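Uracil-dna glycosylase (Deinococcus radiodurans, PDB 4UQM) is an enzyme of the uracil-DNA glycosylase superfamily, built around a short parallel beta sheet flanked by helices. Local coordinates at residues 77-82 with 181-186; 177-182 with 200-205; 163-168 with 188-193; 93-98 with 140-145. The protein carries 1 engineered substitution. One frame throughout, in Å; residues are numbered along the deposited sequence.

Interaction 1: residues 77-82 with 181-186. With nucleotides of chain B.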
loop_
_atom_site.group_PDB
_atom_site.type_symbol
_atom_site.label_atom_id
_atom_site.label_comp_id
_atom_site.label_asym_id
_atom_site.label_seq_id
_atom_site.Cartn_x
_atom_site.Cartn_y
_atom_site.Cartn_z
ATOM N N VAL A 77 4.602 8.442 4.677
ATOM C CA VAL A 77 4.281 8.293 3.248
ATOM C C VAL A 77 3.285 7.170 3.134
ATOM O O VAL A 77 3.435 6.139 3.818
ATOM C CB VAL A 77 5.533 7.944 2.411
ATOM C CG1 VAL A 77 5.169 7.730 0.932
ATOM C CG2 VAL A 77 6.615 9.023 2.565
ATOM N N LEU A 78 2.212 7.388 2.381
ATOM C CA LEU A 78 1.253 6.343 2.141
ATOM C C LEU A 78 1.263 6.058 0.650
ATOM O O LEU A 78 0.924 6.900 -0.120
ATOM C CB LEU A 78 -0.148 6.757 2.636
ATOM C CG LEU A 78 -1.226 5.665 2.619
ATOM C CD1 LEU A 78 -2.364 6.032 3.537
ATOM C CD2 LEU A 78 -1.755 5.420 1.195
ATOM N N ILE A 79 1.719 4.868 0.284
ATOM C CA ILE A 79 1.705 4.376 -1.086
ATOM C C ILE A 79 0.433 3.578 -1.272
ATOM O O ILE A 79 0.163 2.674 -0.496
ATOM C CB ILE A 79 2.957 3.546 -1.473
ATOM C CG1 ILE A 79 4.142 4.497 -1.545
ATOM C CG2 ILE A 79 2.801 2.744 -2.755
ATOM C CD1 ILE A 79 5.462 3.839 -1.802
ATOM N N LEU A 80 -0.358 3.898 -2.295
ATOM C CA LEU A 80 -1.599 3.194 -2.545
ATOM C C LEU A 80 -1.635 2.665 -3.972
ATOM O O LEU A 80 -1.636 3.443 -4.925
ATOM C CB LEU A 80 -2.790 4.117 -2.306
ATOM C CG LEU A 80 -4.176 3.467 -2.267
ATOM C CD1 LEU A 80 -4.288 2.485 -1.138
ATOM C CD2 LEU A 80 -5.303 4.432 -2.230
ATOM N N GLY A 81 -1.548 1.337 -4.087
ATOM C CA GLY A 81 -1.781 0.647 -5.356
ATOM C C GLY A 81 -3.225 0.209 -5.520
ATOM O O GLY A 81 -4.145 0.704 -4.837
ATOM N N GLN A 82 -3.410 -0.654 -6.512
ATOM C CA GLN A 82 -4.729 -1.117 -6.882
ATOM C C GLN A 82 -5.239 -2.275 -6.022
ATOM O O GLN A 82 -6.274 -2.164 -5.330
ATOM C CB GLN A 82 -4.707 -1.459 -8.387
ATOM C CG GLN A 82 -6.025 -2.049 -8.900
ATOM C CD GLN A 82 -5.965 -2.424 -10.347
ATOM O OE1 GLN A 82 -6.020 -1.551 -11.220
ATOM N NE2 GLN A 82 -5.892 -3.715 -10.619
ATOM N N ILE A 181 0.920 8.865 -2.121
ATOM C CA ILE A 181 1.270 8.497 -3.502
ATOM C C ILE A 181 0.207 7.531 -4.010
ATOM O O ILE A 181 0.084 6.423 -3.533
ATOM C CB ILE A 181 2.679 7.820 -3.586
ATOM C CG1 ILE A 181 3.755 8.734 -2.975
ATOM C CG2 ILE A 181 3.000 7.387 -5.014
ATOM C CD1 ILE A 181 5.100 8.009 -2.875
ATOM N N LEU A 182 -0.576 8.007 -5.002
ATOM C CA LEU A 182 -1.743 7.256 -5.508
ATOM C C LEU A 182 -1.348 6.731 -6.869
ATOM O O LEU A 182 -1.222 7.508 -7.846
ATOM C CB LEU A 182 -2.959 8.184 -5.564
ATOM C CG LEU A 182 -3.263 8.924 -4.239
ATOM C CD1 LEU A 182 -4.521 9.789 -4.420
ATOM C CD2 LEU A 182 -3.417 7.956 -3.072
ATOM N N TRP A 183 -1.171 5.409 -6.955
ATOM C CA TRP A 183 -0.762 4.754 -8.183
ATOM C C TRP A 183 -1.918 4.000 -8.805
ATOM O O TRP A 183 -2.275 2.916 -8.324
ATOM C CB TRP A 183 0.382 3.756 -7.910
ATOM C CG TRP A 183 1.735 4.486 -7.722
ATOM C CD1 TRP A 183 2.080 5.743 -8.152
ATOM C CD2 TRP A 183 2.900 3.934 -7.113
ATOM N NE1 TRP A 183 3.416 6.006 -7.847
ATOM C CE2 TRP A 183 3.923 4.898 -7.202
ATOM C CE3 TRP A 183 3.189 2.713 -6.513
ATOM C CZ2 TRP A 183 5.204 4.636 -6.683
ATOM C CZ3 TRP A 183 4.441 2.488 -6.003
ATOM C CH2 TRP A 183 5.405 3.443 -6.069
ATOM N N GLY A 184 -2.447 4.552 -9.893
ATOM C CA GLY A 184 -3.506 3.929 -10.667
ATOM C C GLY A 184 -4.863 4.567 -10.460
ATOM O O GLY A 184 -5.131 5.263 -9.459
ATOM N N SER A 185 -5.756 4.275 -11.400
ATOM C CA SER A 185 -7.061 4.903 -11.385
ATOM C C SER A 185 -7.872 4.553 -10.129
ATOM O O SER A 185 -8.600 5.390 -9.592
ATOM C CB SER A 185 -7.828 4.515 -12.631
ATOM O OG SER A 185 -7.146 4.978 -13.808
ATOM N N TYR A 186 -7.787 3.298 -9.701
ATOM C CA TYR A 186 -8.583 2.903 -8.512
ATOM C C TYR A 186 -8.052 3.563 -7.228
ATOM O O TYR A 186 -8.854 4.108 -6.432
ATOM C CB TYR A 186 -8.654 1.369 -8.391
ATOM C CG TYR A 186 -9.580 0.802 -9.461
ATOM C CD1 TYR A 186 -9.131 0.497 -10.737
ATOM C CD2 TYR A 186 -10.962 0.703 -9.239
ATOM C CE1 TYR A 186 -9.980 0.064 -11.706
ATOM C CE2 TYR A 186 -11.829 0.298 -10.210
ATOM C CZ TYR A 186 -11.342 0.007 -11.462
ATOM O OH TYR A 186 -12.195 -0.406 -12.463
ATOM P P DT B 11 -4.037 2.551 -14.258
ATOM O OP1 DT B 11 -3.040 3.557 -13.846
ATOM O OP2 DT B 11 -5.218 2.307 -13.375
ATOM O "O5'" DT B 11 -4.627 3.026 -15.675
ATOM C "C5'" DT B 11 -3.771 3.789 -16.553
ATOM C "C4'" DT B 11 -4.636 4.255 -17.703
ATOM O "O4'" DT B 11 -4.976 3.122 -18.551
ATOM C "C3'" DT B 11 -5.964 4.872 -17.255
ATOM O "O3'" DT B 11 -6.332 5.806 -18.262
ATOM C "C2'" DT B 11 -6.965 3.766 -17.509
ATOM C "C1'" DT B 11 -6.352 3.140 -18.763
ATOM N N1 DT B 11 -6.812 1.794 -19.129
ATOM C C2 DT B 11 -6.973 1.527 -20.471
ATOM O O2 DT B 11 -6.652 2.313 -21.344
ATOM N N3 DT B 11 -7.471 0.283 -20.749
ATOM C C4 DT B 11 -7.829 -0.699 -19.834
ATOM O O4 DT B 11 -8.242 -1.781 -20.225
ATOM C C5 DT B 11 -7.647 -0.348 -18.452
ATOM C C7 DT B 11 -8.002 -1.352 -17.397
ATOM C C6 DT B 11 -7.151 0.861 -18.168
HETATM O O HOH W 1 -5.696 1.089 -10.925
#

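Interaction 2: residues 177-182 with 200-205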
loop_
_atom_site.group_PDB
_atom_site.type_symbol
_atom_site.label_atom_id
_atom_site.label_comp_id
_atom_site.label_asym_id
_atom_site.label_seq_id
_atom_site.Cartn_x
_atom_site.Cartn_y
_atom_site.Cartn_z
ATOM N N ARG A 177 2.659 16.544 8.220
ATOM C CA ARG A 177 2.645 16.190 6.813
ATOM C C ARG A 177 2.803 14.694 6.531
ATOM O O ARG A 177 3.750 14.019 6.966
ATOM C CB ARG A 177 3.771 16.917 6.061
ATOM C CG ARG A 177 3.878 16.490 4.602
ATOM C CD ARG A 177 4.605 17.503 3.777
ATOM N NE ARG A 177 3.816 18.730 3.529
ATOM C CZ ARG A 177 4.226 19.721 2.755
ATOM N NH1 ARG A 177 5.480 19.746 2.282
ATOM N NH2 ARG A 177 3.426 20.754 2.511
ATOM N N VAL A 178 1.897 14.187 5.724
ATOM C CA VAL A 178 1.987 12.900 5.085
ATOM C C VAL A 178 1.941 13.113 3.580
ATOM O O VAL A 178 1.134 13.921 3.052
ATOM C CB VAL A 178 0.837 11.982 5.537
ATOM C CG1 VAL A 178 0.863 10.703 4.792
ATOM C CG2 VAL A 178 0.963 11.723 7.034
ATOM N N VAL A 179 2.800 12.397 2.880
ATOM C CA VAL A 179 2.744 12.337 1.423
ATOM C C VAL A 179 1.986 11.107 0.998
ATOM O O VAL A 179 2.376 9.971 1.327
ATOM C CB VAL A 179 4.163 12.374 0.821
ATOM C CG1 VAL A 179 4.113 12.321 -0.713
ATOM C CG2 VAL A 179 5.014 13.554 1.321
ATOM N N PHE A 180 0.924 11.302 0.251
ATOM C CA PHE A 180 0.134 10.242 -0.315
ATOM C C PHE A 180 0.493 10.067 -1.768
ATOM O O PHE A 180 0.347 11.019 -2.557
ATOM C CB PHE A 180 -1.361 10.587 -0.222
ATOM C CG PHE A 180 -1.908 10.738 1.196
ATOM C CD1 PHE A 180 -1.676 11.881 1.957
ATOM C CD2 PHE A 180 -2.688 9.732 1.746
ATOM C CE1 PHE A 180 -2.247 12.023 3.206
ATOM C CE2 PHE A 180 -3.250 9.847 3.032
ATOM C CZ PHE A 180 -3.009 10.998 3.759
ATOM N N ILE A 181 0.920 8.865 -2.121
ATOM C CA ILE A 181 1.270 8.497 -3.502
ATOM C C ILE A 181 0.207 7.531 -4.010
ATOM O O ILE A 181 0.084 6.423 -3.533
ATOM C CB ILE A 181 2.679 7.820 -3.586
ATOM C CG1 ILE A 181 3.755 8.734 -2.975
ATOM C CG2 ILE A 181 3.000 7.387 -5.014
ATOM C CD1 ILE A 181 5.100 8.009 -2.875
ATOM N N LEU A 182 -0.576 8.007 -5.002
ATOM C CA LEU A 182 -1.743 7.256 -5.508
ATOM C C LEU A 182 -1.348 6.731 -6.869
ATOM O O LEU A 182 -1.222 7.508 -7.846
ATOM C CB LEU A 182 -2.959 8.184 -5.564
ATOM C CG LEU A 182 -3.263 8.924 -4.239
ATOM C CD1 LEU A 182 -4.521 9.789 -4.420
ATOM C CD2 LEU A 182 -3.417 7.956 -3.072
ATOM N N VAL A 200 0.336 16.211 1.166
ATOM C CA VAL A 200 0.714 16.318 -0.239
ATOM C C VAL A 200 0.226 15.101 -0.945
ATOM O O VAL A 200 0.393 13.986 -0.447
ATOM C CB VAL A 200 2.246 16.475 -0.387
ATOM C CG1 VAL A 200 2.703 16.420 -1.842
ATOM C CG2 VAL A 200 2.745 17.777 0.256
ATOM N N VAL A 201 -0.308 15.274 -2.145
ATOM C CA VAL A 201 -0.735 14.189 -2.994
ATOM C C VAL A 201 0.092 14.165 -4.273
ATOM O O VAL A 201 0.267 15.191 -4.946
ATOM C CB VAL A 201 -2.210 14.284 -3.356
ATOM C CG1 VAL A 201 -2.628 13.114 -4.227
ATOM C CG2 VAL A 201 -3.029 14.333 -2.072
ATOM N N ILE A 202 0.611 12.977 -4.568
ATOM C CA ILE A 202 1.286 12.687 -5.810
ATOM C C ILE A 202 0.505 11.578 -6.488
ATOM O O ILE A 202 0.213 10.555 -5.864
ATOM C CB ILE A 202 2.741 12.251 -5.531
ATOM C CG1 ILE A 202 3.492 13.389 -4.896
ATOM C CG2 ILE A 202 3.420 11.809 -6.834
ATOM C CD1 ILE A 202 4.810 12.989 -4.250
ATOM N N GLU A 203 0.140 11.757 -7.758
ATOM C CA GLU A 203 -0.687 10.770 -8.417
ATOM C C GLU A 203 -0.146 10.472 -9.789
ATOM O O GLU A 203 0.363 11.353 -10.483
ATOM C CB GLU A 203 -2.168 11.180 -8.422
ATOM C CG GLU A 203 -2.506 12.343 -9.254
ATOM C CD GLU A 203 -3.956 12.785 -9.041
ATOM O OE1 GLU A 203 -4.871 11.944 -8.934
ATOM O OE2 GLU A 203 -4.151 13.956 -8.828
ATOM N N SER A 204 -0.328 9.224 -10.202
ATOM C CA SER A 204 0.068 8.809 -11.550
ATOM C C SER A 204 -0.614 7.523 -11.924
ATOM O O SER A 204 -1.364 6.952 -11.136
ATOM C CB SER A 204 1.591 8.578 -11.661
ATOM O OG SER A 204 1.994 7.414 -10.974
ATOM N N GLY A 205 -0.329 7.054 -13.125
ATOM C CA GLY A 205 -0.666 5.688 -13.456
ATOM C C GLY A 205 0.093 4.673 -12.603
ATOM O O GLY A 205 1.142 4.943 -11.986
#

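Interaction 3: residues 163-168 with 188-193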
loop_
_atom_site.group_PDB
_atom_site.type_symbol
_atom_site.label_atom_id
_atom_site.label_comp_id
_atom_site.label_asym_id
_atom_site.label_seq_id
_atom_site.Cartn_x
_atom_site.Cartn_y
_atom_site.Cartn_z
ATOM N N PHE A 163 -13.263 0.298 3.665
ATOM C CA PHE A 163 -12.232 0.098 4.690
ATOM C C PHE A 163 -10.967 0.902 4.361
ATOM O O PHE A 163 -10.414 1.583 5.245
ATOM C CB PHE A 163 -11.888 -1.369 4.803
ATOM C CG PHE A 163 -10.809 -1.642 5.825
ATOM C CD1 PHE A 163 -11.117 -1.620 7.177
ATOM C CD2 PHE A 163 -9.481 -1.810 5.428
ATOM C CE1 PHE A 163 -10.106 -1.789 8.120
ATOM C CE2 PHE A 163 -8.480 -2.002 6.358
ATOM C CZ PHE A 163 -8.788 -2.026 7.712
ATOM N N THR A 164 -10.510 0.857 3.118
ATOM C CA THR A 164 -9.321 1.635 2.799
ATOM C C THR A 164 -9.617 3.140 2.747
ATOM O O THR A 164 -8.722 3.935 3.030
ATOM C CB THR A 164 -8.581 1.133 1.550
ATOM O OG1 THR A 164 -9.456 1.178 0.444
ATOM C CG2 THR A 164 -8.065 -0.254 1.781
ATOM N N ASP A 165 -10.856 3.557 2.487
ATOM C CA ASP A 165 -11.242 4.981 2.764
ATOM C C ASP A 165 -10.984 5.338 4.230
ATOM O O ASP A 165 -10.469 6.403 4.538
ATOM C CB ASP A 165 -12.743 5.243 2.490
ATOM C CG ASP A 165 -13.108 5.357 0.991
ATOM O OD1 ASP A 165 -12.199 5.436 0.141
ATOM O OD2 ASP A 165 -14.344 5.401 0.752
ATOM N N ALA A 166 -11.390 4.450 5.150
ATOM C CA ALA A 166 -11.210 4.711 6.574
ATOM C C ALA A 166 -9.735 4.799 6.952
ATOM O O ALA A 166 -9.351 5.650 7.783
ATOM C CB ALA A 166 -11.945 3.665 7.417
ATOM N N VAL A 167 -8.897 3.992 6.322
ATOM C CA VAL A 167 -7.450 4.066 6.571
ATOM C C VAL A 167 -6.899 5.413 6.095
ATOM O O VAL A 167 -6.209 6.108 6.840
ATOM C CB VAL A 167 -6.708 2.901 5.921
ATOM C CG1 VAL A 167 -5.187 3.071 6.012
ATOM C CG2 VAL A 167 -7.125 1.548 6.512
ATOM N N ILE A 168 -7.256 5.801 4.877
ATOM C CA ILE A 168 -6.891 7.115 4.298
ATOM C C ILE A 168 -7.350 8.232 5.213
ATOM O O ILE A 168 -6.593 9.145 5.519
ATOM C CB ILE A 168 -7.562 7.319 2.922
ATOM C CG1 ILE A 168 -6.915 6.433 1.844
ATOM C CG2 ILE A 168 -7.568 8.805 2.509
ATOM C CD1 ILE A 168 -5.565 6.928 1.373
ATOM N N ARG A 188 -6.493 6.421 -7.164
ATOM C CA ARG A 188 -6.771 7.844 -7.322
ATOM C C ARG A 188 -8.184 8.270 -6.936
ATOM O O ARG A 188 -8.413 9.458 -6.691
ATOM C CB ARG A 188 -6.391 8.271 -8.725
ATOM C CG ARG A 188 -4.867 8.256 -8.876
ATOM C CD ARG A 188 -4.439 8.366 -10.315
ATOM N NE ARG A 188 -4.535 9.696 -10.845
ATOM C CZ ARG A 188 -4.076 10.060 -12.048
ATOM N NH1 ARG A 188 -3.563 9.170 -12.895
ATOM N NH2 ARG A 188 -4.160 11.330 -12.399
ATOM N N LYS A 189 -9.115 7.320 -6.824
ATOM C CA LYS A 189 -10.461 7.643 -6.324
ATOM C C LYS A 189 -10.415 8.187 -4.884
ATOM O O LYS A 189 -11.359 8.862 -4.476
ATOM C CB LYS A 189 -11.377 6.408 -6.397
ATOM C CG LYS A 189 -11.579 5.855 -7.784
ATOM C CD LYS A 189 -12.660 4.798 -7.903
ATOM C CE LYS A 189 -12.717 4.251 -9.326
ATOM N NZ LYS A 189 -12.856 5.267 -10.369
ATOM N N LYS A 190 -9.334 7.907 -4.145
ATOM C CA LYS A 190 -9.193 8.378 -2.743
ATOM C C LYS A 190 -8.805 9.869 -2.656
ATOM O O LYS A 190 -8.799 10.457 -1.556
ATOM C CB LYS A 190 -8.120 7.602 -1.975
ATOM C CG LYS A 190 -8.172 6.114 -1.981
ATOM C CD LYS A 190 -9.380 5.598 -1.374
ATOM C CE LYS A 190 -9.221 4.110 -1.061
ATOM N NZ LYS A 190 -10.563 3.556 -0.911
ATOM N N LYS A 191 -8.426 10.477 -3.790
ATOM C CA LYS A 191 -7.843 11.839 -3.728
ATOM C C LYS A 191 -8.701 12.849 -2.989
ATOM O O LYS A 191 -8.179 13.618 -2.223
ATOM C CB LYS A 191 -7.520 12.350 -5.127
ATOM C CG LYS A 191 -6.834 13.704 -5.128
ATOM C CD LYS A 191 -6.540 14.093 -6.553
ATOM C CE LYS A 191 -5.957 15.477 -6.661
ATOM N NZ LYS A 191 -6.064 15.842 -8.105
ATOM N N LYS A 192 -10.015 12.838 -3.218
ATOM C CA LYS A 192 -10.930 13.747 -2.545
ATOM C C LYS A 192 -10.961 13.682 -1.015
ATOM O O LYS A 192 -11.374 14.644 -0.361
ATOM C CB LYS A 192 -12.373 13.579 -3.084
ATOM C CG LYS A 192 -13.032 12.251 -2.763
ATOM C CD LYS A 192 -14.534 12.259 -3.036
ATOM C CE LYS A 192 -15.300 12.637 -1.766
ATOM N NZ LYS A 192 -16.759 12.819 -1.914
ATOM N N LEU A 193 -10.503 12.555 -0.465
ATOM C CA LEU A 193 -10.474 12.383 0.988
ATOM C C LEU A 193 -9.274 13.077 1.610
ATOM O O LEU A 193 -9.226 13.207 2.847
ATOM C CB LEU A 193 -10.378 10.880 1.326
ATOM C CG LEU A 193 -11.548 10.038 0.821
ATOM C CD1 LEU A 193 -11.305 8.577 1.157
ATOM C CD2 LEU A 193 -12.884 10.555 1.291
HETATM O O HOH W 2 -12.946 6.762 -2.296
#

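Interaction 4: residues 93-98 with 140-145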
loop_
_atom_site.group_PDB
_atom_site.type_symbol
_atom_site.label_atom_id
_atom_site.label_comp_id
_atom_site.label_asym_id
_atom_site.label_seq_id
_atom_site.Cartn_x
_atom_site.Cartn_y
_atom_site.Cartn_z
ATOM N N GLY A 93 0.837 -8.768 1.767
ATOM C CA GLY A 93 0.223 -7.695 2.538
ATOM C C GLY A 93 0.974 -6.383 2.564
ATOM O O GLY A 93 0.440 -5.421 3.018
ATOM N N LEU A 94 2.193 -6.313 2.045
ATOM C CA LEU A 94 2.859 -5.011 1.856
ATOM C C LEU A 94 2.843 -4.789 0.357
ATOM O O LEU A 94 3.429 -5.552 -0.378
ATOM C CB LEU A 94 4.330 -5.038 2.324
ATOM C CG LEU A 94 4.657 -5.284 3.773
ATOM C CD1 LEU A 94 6.159 -5.144 3.955
ATOM C CD2 LEU A 94 3.903 -4.304 4.585
ATOM N N SER A 95 2.107 -3.761 -0.084
ATOM C CA SER A 95 1.930 -3.574 -1.508
ATOM C C SER A 95 3.256 -3.511 -2.249
ATOM O O SER A 95 4.213 -2.854 -1.821
ATOM C CB SER A 95 1.053 -2.379 -1.825
ATOM O OG SER A 95 1.641 -1.130 -1.469
ATOM N N PHE A 96 3.271 -4.189 -3.394
ATOM C CA PHE A 96 4.409 -4.279 -4.304
ATOM C C PHE A 96 5.557 -5.153 -3.870
ATOM O O PHE A 96 6.425 -5.470 -4.702
ATOM C CB PHE A 96 4.910 -2.898 -4.716
ATOM C CG PHE A 96 3.823 -2.057 -5.338
ATOM C CD1 PHE A 96 3.439 -2.323 -6.665
ATOM C CD2 PHE A 96 3.084 -1.116 -4.643
ATOM C CE1 PHE A 96 2.401 -1.657 -7.250
ATOM C CE2 PHE A 96 2.029 -0.442 -5.253
ATOM C CZ PHE A 96 1.675 -0.712 -6.573
ATOM N N SER A 97 5.596 -5.562 -2.594
ATOM C CA SER A 97 6.727 -6.318 -2.060
ATOM C C SER A 97 6.599 -7.824 -2.361
ATOM O O SER A 97 5.508 -8.392 -2.413
ATOM C CB SER A 97 6.779 -6.138 -0.555
ATOM O OG SER A 97 7.924 -6.675 0.067
ATOM N N VAL A 98 7.738 -8.477 -2.509
ATOM C CA VAL A 98 7.790 -9.931 -2.495
ATOM C C VAL A 98 8.845 -10.372 -1.494
ATOM O O VAL A 98 9.820 -9.654 -1.206
ATOM C CB VAL A 98 8.036 -10.534 -3.905
ATOM C CG1 VAL A 98 6.865 -10.243 -4.807
ATOM C CG2 VAL A 98 9.301 -10.036 -4.573
ATOM N N LEU A 140 2.540 0.675 2.932
ATOM C CA LEU A 140 2.425 0.052 1.619
ATOM C C LEU A 140 1.050 -0.583 1.432
ATOM O O LEU A 140 0.845 -1.765 1.688
ATOM C CB LEU A 140 3.589 -0.941 1.449
ATOM C CG LEU A 140 4.988 -0.296 1.425
ATOM C CD1 LEU A 140 6.029 -1.370 1.602
ATOM C CD2 LEU A 140 5.167 0.360 0.093
ATOM N N LEU A 141 0.124 0.232 0.990
ATOM C CA LEU A 141 -1.305 -0.111 0.939
ATOM C C LEU A 141 -1.735 -0.401 -0.500
ATOM O O LEU A 141 -1.122 0.036 -1.442
ATOM C CB LEU A 141 -2.146 1.020 1.541
ATOM C CG LEU A 141 -3.506 0.723 2.183
ATOM C CD1 LEU A 141 -3.356 -0.281 3.331
ATOM C CD2 LEU A 141 -4.200 2.017 2.644
ATOM N N ASN A 142 -2.845 -1.122 -0.625
ATOM C CA ASN A 142 -3.614 -1.180 -1.892
ATOM C C ASN A 142 -5.049 -0.790 -1.603
ATOM O O ASN A 142 -5.512 -0.942 -0.465
ATOM C CB ASN A 142 -3.596 -2.615 -2.431
ATOM C CG ASN A 142 -2.297 -3.000 -3.126
ATOM O OD1 ASN A 142 -1.834 -2.301 -4.015
ATOM N ND2 ASN A 142 -1.739 -4.184 -2.784
ATOM N N ALA A 143 -5.742 -0.287 -2.633
ATOM C CA ALA A 143 -7.110 0.090 -2.462
ATOM C C ALA A 143 -8.016 -1.068 -2.054
ATOM O O ALA A 143 -9.029 -0.852 -1.328
ATOM C CB ALA A 143 -7.637 0.778 -3.714
ATOM N N VAL A 144 -7.691 -2.240 -2.592
ATOM C CA VAL A 144 -8.397 -3.488 -2.338
ATOM C C VAL A 144 -7.350 -4.427 -1.789
ATOM O O VAL A 144 -6.223 -4.472 -2.317
ATOM C CB VAL A 144 -9.041 -4.006 -3.672
ATOM C CG1 VAL A 144 -9.385 -5.479 -3.664
ATOM C CG2 VAL A 144 -10.218 -3.105 -4.042
ATOM N N LEU A 145 -7.678 -5.195 -0.721
ATOM C CA LEU A 145 -6.647 -5.936 0.016
ATOM C C LEU A 145 -6.605 -7.428 -0.194
ATOM O O LEU A 145 -5.756 -8.143 0.392
ATOM C CB LEU A 145 -6.755 -5.600 1.508
ATOM C CG LEU A 145 -6.471 -4.119 1.863
ATOM C CD1 LEU A 145 -6.505 -4.004 3.368
ATOM C CD2 LEU A 145 -5.081 -3.659 1.411
HETATM O O HOH W 3 -1.570 -3.359 1.716
#

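Interaction 1: residues 77-82 with 181-186
With chi1 at -70°, I79 sends its CG2 branch beside its carbonyl carbon, while W183, at chi1 -77°, swings its indole to the backbone N side; the two meet with I79 CG2 3.6 Å from W183 CZ3. They belong to the two inner strands, 77-81 and 179-183, of the four-stranded parallel sheet at the heart of the uracil-DNA glycosylase fold. On the same sheet face, CD1 of I181 reaches both V77 CG1 (3.8 Å) and I79 CG1 (3.9 Å), and CG2 of I181 lies under one face of the indole. The opposite face of the sheet carries L80, whose CB touches CD2 of L182. Backbone bonds zip the strands together: I181 N to L78 O, L80 N to I181 O and W183 N to L80 O. Beyond the strands the contact turns into a nucleic acid site. S185 N, just past the strand, gives a nearly straight bond (175°) to OP2 of DT11 of chain B at 2.8 Å. Q82 stretches out fully alongside Y186, and water 1 links it to that phosphate, donating to Q82 OE1 at 2.7 Å and to DT11 OP2 of chain B at 2.8 Å.

Interaction 2: residues 177-182 with 200-205
V200 opens the edge strand 200-204 by laying its CG2 over the centre of one face of the R177 guanidinium, 3.5 Å from R177 CZ. The strand runs parallel to 179-183, to which helix 185-188 connects it in a beta-alpha-beta unit. A bend in the arginine chain (chi3 -72°) brings the flat group round, and bonds from R177 to the carbonyls of N198 and A227 hold it there. The carbonyl O of V200 takes the backbone N of F180 at 2.8 Å and also lies in plane at the edge of the phenyl ring. V201 shares the opposite sheet face with F180 and L182, its CG1 lying 3.8 Å from L182 CD1. I202 returns to the face of V200, where its CD1 meets V179 CG1 at 3.7 Å; its backbone is gripped twice, I202 N giving to F180 O and I202 O receiving L182 N. E203 packs only its CB near L182 O, since a chi1 of 68° carries its carboxylate off to salt bridges with R188 and K191 on the connection. S204 N bonds to L182 O at 3.0 Å, S204 O carries the pairing on to G184 N, and S204 OG donates to G205 O at 2.8 Å.

Interaction 3: residues 163-168 with 188-193
The ammonium of K190 is gripped by two side chains of helix 160-172: its NZ lies 2.7 Å from D165 OD1, in a salt bridge, and 3.0 Å from T164 OG1. The lysine comes to the carboxylate from above, 46° out of its plane, and a weak third bond runs from NZ to the backbone O of E161. T164 OG1 is itself bonded to A143 O, past the end of strand 138-142, which fixes the hydroxyl that receives the lysine. D165 OD1 takes a further bond from water 2 at 2.9 Å, and so much donation to one oxygen would probably favour the ionised carboxylate. K190 gets there by bending once, at chi2 (-62°), and then running out extended; its chain also packs on L80. I168 packs on both K190 and L193, but it is modelled in two conformers, so the details of its branches are uncertain. L193 CD1 in turn sits 3.4 Å from D165 OD1. A type I turn from R188 to K191, with K191 N bonded to R188 O, holds K190, and the 3-10 segment that follows, with L193 N on K190 O, brings L193 to the helix. A helix and a neighbouring strand connection thus lie together on one face of a parallel sheet, as is characteristic of alpha/beta sandwich folds.

Interaction 4: residues 93-98 with 140-145
S95 meets L140 and L141 at the edge of the central sheet, where a type II beta turn, L94 to S97, packs against strand 138-142 of the alpha/beta fold. The turn crosses the strand at nearly a right angle, so the pairing is local and adds no strand to the sheet. What anchors it is the rotation of S95: chi1 of 67° puts OG in the crowded position between the backbone N and the carbonyl carbon. From there OG donates to L141 O at 3.0 Å, while S95 N donates to L140 O, also at 3.0 Å. Both donors come down on their carbonyls from above, S95 N lying 56° out of the plane of the L140 carbonyl, which fits a loop laid across a strand rather than beside it. The CB of S95 rests against the amide of N142, 3.5 Å from its ND2; the asparagine turns its CG to the backbone N side (chi1 -78°), and this leaves the flat group next to the serine. L140 points at the turn, its CB 3.5 Å from S95 OG and its CD1 4.1 Å from L94 CB. L141 faces the other way, toward V167 of helix 160-172. F96 occupies the third turn position with a positive phi, and its ring goes on to meet W183 edge-to-face and to touch H206. S97 N completes the turn on L94 O at 3.1 Å, and water 3 sits 2.9 Å from L140 O.

Interactions 1 and 2 are built on one strand, 179-183, which pairs on its two edges with 77-81 and 200-204; regular backbone bonds dominate both, but interaction 1 is buried and ends at nucleic acid, whereas interaction 2 lies on the partly exposed edge strand. Interaction 4 lies at the other edge: strand 138-142 pairs with 77-81 through L141 N and I79 O, while a loop meets it through S95. Interaction 3, buried too, instead joins helix and loop through a lysine salt bridge. Its loop serves its neighbours as well, with R188 and K191 taking E203 of interaction 2, while T164 ties its helix to A143 of interaction 4.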